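Local structure of 1-pyrroline-5-carboxylate dehydrogenase (Thermus thermophilus, 1UZB) at residues E436-G448 with V482-N494. The protein probably catalyses the oxidation of the proline-derived intermediate 1-pyrroline-5-carboxylate, through its semialdehyde form, to glutamate. Numbering follows the deposited sequence.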
# COMPACT_ATOMS: atom_id res chain seq x y z
N GLU A 436 18.96 37.99 3.20
CA GLU A 436 19.94 38.36 2.19
C GLU A 436 21.35 38.11 2.71
O GLU A 436 22.18 37.51 2.02
CB GLU A 436 19.77 39.84 1.81
CG GLU A 436 18.54 40.13 0.96
CD GLU A 436 18.33 41.61 0.73
OE1 GLU A 436 17.42 41.96 -0.06
OE2 GLU A 436 19.05 42.43 1.34
N VAL A 437 21.61 38.57 3.93
CA VAL A 437 22.92 38.39 4.54
C VAL A 437 23.19 36.91 4.80
O VAL A 437 24.30 36.42 4.58
CB VAL A 437 23.02 39.18 5.87
CG1 VAL A 437 24.29 38.80 6.62
CG2 VAL A 437 23.01 40.67 5.58
N ALA A 438 22.16 36.19 5.24
CA ALA A 438 22.31 34.76 5.51
C ALA A 438 22.74 34.01 4.26
O ALA A 438 23.63 33.15 4.32
CB ALA A 438 21.00 34.20 6.04
N ASN A 439 22.12 34.33 3.13
CA ASN A 439 22.44 33.66 1.87
C ASN A 439 23.72 34.11 1.19
O ASN A 439 24.28 33.38 0.37
CB ASN A 439 21.29 33.82 0.87
CG ASN A 439 20.08 32.99 1.24
OD1 ASN A 439 20.21 31.84 1.66
ND2 ASN A 439 18.89 33.55 1.07
N ASP A 440 24.20 35.30 1.54
CA ASP A 440 25.38 35.83 0.89
C ASP A 440 26.73 35.34 1.41
O ASP A 440 27.50 36.10 2.00
CB ASP A 440 25.34 37.37 0.90
CG ASP A 440 26.43 37.98 0.03
OD1 ASP A 440 26.86 37.33 -0.94
OD2 ASP A 440 26.84 39.13 0.31
N THR A 441 26.99 34.06 1.19
CA THR A 441 28.27 33.43 1.52
C THR A 441 28.42 32.34 0.47
O THR A 441 27.45 32.01 -0.22
CB THR A 441 28.33 32.75 2.93
OG1 THR A 441 27.70 31.46 2.87
CG2 THR A 441 27.67 33.61 3.98
N PRO A 442 29.62 31.78 0.31
CA PRO A 442 29.81 30.72 -0.69
C PRO A 442 29.26 29.37 -0.24
O PRO A 442 29.22 28.42 -1.02
CB PRO A 442 31.33 30.67 -0.86
CG PRO A 442 31.80 32.02 -0.38
CD PRO A 442 30.92 32.27 0.81
N TYR A 443 28.83 29.30 1.02
CA TYR A 443 28.33 28.05 1.60
C TYR A 443 26.82 27.92 1.70
O TYR A 443 26.08 28.82 1.32
CB TYR A 443 28.92 27.89 3.00
CG TYR A 443 30.42 27.75 3.04
CD1 TYR A 443 31.25 28.82 3.41
CD2 TYR A 443 31.03 26.52 2.77
CE1 TYR A 443 32.63 28.66 3.52
CE2 TYR A 443 32.40 26.35 2.87
CZ TYR A 443 33.20 27.42 3.25
OH TYR A 443 34.56 27.23 3.37
N GLY A 444 26.37 26.78 2.21
CA GLY A 444 24.94 26.54 2.36
C GLY A 444 24.66 25.24 3.09
O GLY A 444 23.90 24.40 2.61
N LEU A 445 25.26 25.06 4.26
CA LEU A 445 25.07 23.83 5.01
C LEU A 445 23.95 23.90 6.04
O LEU A 445 22.89 23.29 5.84
CB LEU A 445 26.39 23.41 5.68
CG LEU A 445 26.42 22.03 6.33
CD1 LEU A 445 25.87 20.98 5.37
CD2 LEU A 445 27.84 21.69 6.74
N THR A 446 24.16 24.60 7.15
CA THR A 446 23.09 24.72 8.14
C THR A 446 22.73 26.17 8.38
O THR A 446 23.48 27.09 8.04
CB THR A 446 23.48 24.12 9.51
OG1 THR A 446 24.57 24.86 10.07
CG2 THR A 446 23.87 22.66 9.37
N GLY A 447 21.56 26.36 8.98
CA GLY A 447 21.08 27.68 9.30
C GLY A 447 19.92 27.56 10.25
O GLY A 447 19.29 26.50 10.35
N GLY A 448 19.63 28.64 10.96
CA GLY A 448 18.52 28.61 11.89
C GLY A 448 17.80 29.94 11.97
O GLY A 448 18.35 30.99 11.58
N VAL A 482 16.27 11.38 10.94
CA VAL A 482 15.36 12.50 11.20
C VAL A 482 15.66 13.70 10.32
O VAL A 482 14.76 14.29 9.71
CB VAL A 482 15.47 12.96 12.67
CG1 VAL A 482 14.47 14.07 12.95
CG2 VAL A 482 15.24 11.79 13.61
N GLN A 483 16.94 14.05 10.25
CA GLN A 483 17.39 15.19 9.47
C GLN A 483 18.49 14.86 8.47
O GLN A 483 19.68 14.93 8.79
CB GLN A 483 17.88 16.30 10.41
CG GLN A 483 16.78 16.94 11.24
CD GLN A 483 16.96 16.76 12.74
OE1 GLN A 483 18.00 16.31 13.22
NE2 GLN A 483 15.93 17.12 13.49
N PRO A 484 18.11 14.46 7.24
CA PRO A 484 19.11 14.14 6.21
C PRO A 484 20.13 15.27 6.23
O PRO A 484 19.77 16.44 6.11
CB PRO A 484 18.28 14.13 4.93
CG PRO A 484 16.97 13.56 5.41
CD PRO A 484 16.74 14.27 6.73
N PHE A 485 21.41 14.93 6.36
CA PHE A 485 22.45 15.95 6.48
C PHE A 485 23.35 16.17 5.27
O PHE A 485 24.01 15.25 4.79
CB PHE A 485 23.31 15.63 7.70
CG PHE A 485 24.25 16.74 8.08
CD1 PHE A 485 23.77 17.91 8.66
CD2 PHE A 485 25.61 16.64 7.81
CE1 PHE A 485 24.63 18.96 8.97
CE2 PHE A 485 26.48 17.68 8.11
CZ PHE A 485 25.98 18.84 8.69
N GLY A 486 23.39 17.40 4.78
CA GLY A 486 24.21 17.73 3.63
C GLY A 486 23.80 19.09 3.13
O GLY A 486 22.63 19.48 3.26
N GLY A 487 24.72 19.82 2.51
CA GLY A 487 24.40 21.16 2.07
C GLY A 487 24.35 21.49 0.60
O GLY A 487 24.33 20.60 -0.27
N PHE A 488 24.33 22.79 0.34
CA PHE A 488 24.27 23.37 -1.00
C PHE A 488 25.54 24.17 -1.25
O PHE A 488 26.34 24.41 -0.34
CB PHE A 488 23.09 24.35 -1.11
CG PHE A 488 21.74 23.76 -0.81
CD1 PHE A 488 20.75 24.56 -0.25
CD2 PHE A 488 21.44 22.44 -1.12
CE1 PHE A 488 19.47 24.06 -0.00
CE2 PHE A 488 20.17 21.93 -0.88
CZ PHE A 488 19.18 22.74 -0.32
N LYS A 489 25.70 24.62 -2.50
CA LYS A 489 26.83 25.46 -2.86
C LYS A 489 28.19 24.89 -2.46
O LYS A 489 28.43 23.69 -2.63
CB LYS A 489 26.60 26.86 -2.28
CG LYS A 489 25.37 27.54 -2.89
CD LYS A 489 24.77 28.62 -2.01
CE LYS A 489 25.75 29.75 -1.74
NZ LYS A 489 25.11 30.79 -0.88
N LEU A 490 29.09 25.71 -1.93
CA LEU A 490 30.40 25.18 -1.59
C LEU A 490 30.47 24.37 -0.30
O LEU A 490 31.55 24.09 0.22
CB LEU A 490 31.45 26.30 -1.62
CG LEU A 490 31.69 26.84 -3.04
CD1 LEU A 490 32.85 27.82 -3.03
CD2 LEU A 490 31.97 25.68 -4.00
N SER A 491 29.30 23.98 0.21
CA SER A 491 29.25 23.12 1.38
C SER A 491 29.32 21.66 0.90
O SER A 491 29.35 20.74 1.71
CB SER A 491 27.98 23.35 2.19
OG SER A 491 28.08 24.58 2.88
N GLY A 492 29.34 21.46 -0.41
CA GLY A 492 29.46 20.11 -0.92
C GLY A 492 28.54 19.68 -2.04
O GLY A 492 27.89 20.50 -2.68
N THR A 493 28.49 18.37 -2.25
CA THR A 493 27.69 17.77 -3.31
C THR A 493 26.28 17.34 -2.90
O THR A 493 25.59 16.67 -3.66
CB THR A 493 28.43 16.57 -3.91
OG1 THR A 493 28.90 15.72 -2.85
CG2 THR A 493 29.62 17.03 -4.74
N ASN A 494 25.86 17.73 -1.70
CA ASN A 494 24.52 17.40 -1.19
C ASN A 494 24.28 15.91 -1.02
O ASN A 494 23.18 15.42 -1.27
CB ASN A 494 23.44 18.01 -2.10
CG ASN A 494 22.06 18.05 -1.43
OD1 ASN A 494 21.11 17.42 -1.91
ND2 ASN A 494 21.96 18.78 -0.33
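The ammonium group of K489 is turned onto main-chain carbonyls at the end of helix 431-439 and in the turn that follows: NZ gives a hydrogen bond to T441 O at 2.7 Å, arriving 21° off the carbonyl plane, and a weak one to Y443 O at 3.1 Å, while N439 O lies 3.0 Å from K489 NZ. The lysine chain bends once on its way, at chi3 (61°), which lays CE against both T441 O and Y443 O. On either side of K489 the backbone binds the same turn, with hydrogen bonds from L490 N to P442 O (2.9 Å) and from F488 N to G444 O (2.8 Å). Between these bonds S491 OG accepts a nearly straight bond from G444 N (2.9 Å, 171°); the same OG is hydrogen-bonded to G290 O and lies at the edge of the Y443 ring. The turn is braced from within by an ST turn, T441 OG1 accepting from Y443 N. Farther along, L445 sets CD1 over the G486-G487 peptide, 3.3 Å from G487 N, and CD2 beside F485 CZ, whose neighbour CE1 meets T446 CG2 edge-on. The contact thus fastens the helix-to-strand turn of a βαβ crossover, leading into strand 446-450 of the seven-stranded sheet, to the glycine-rich PFGGFKLSG loop characteristic of the aldehyde dehydrogenase fold.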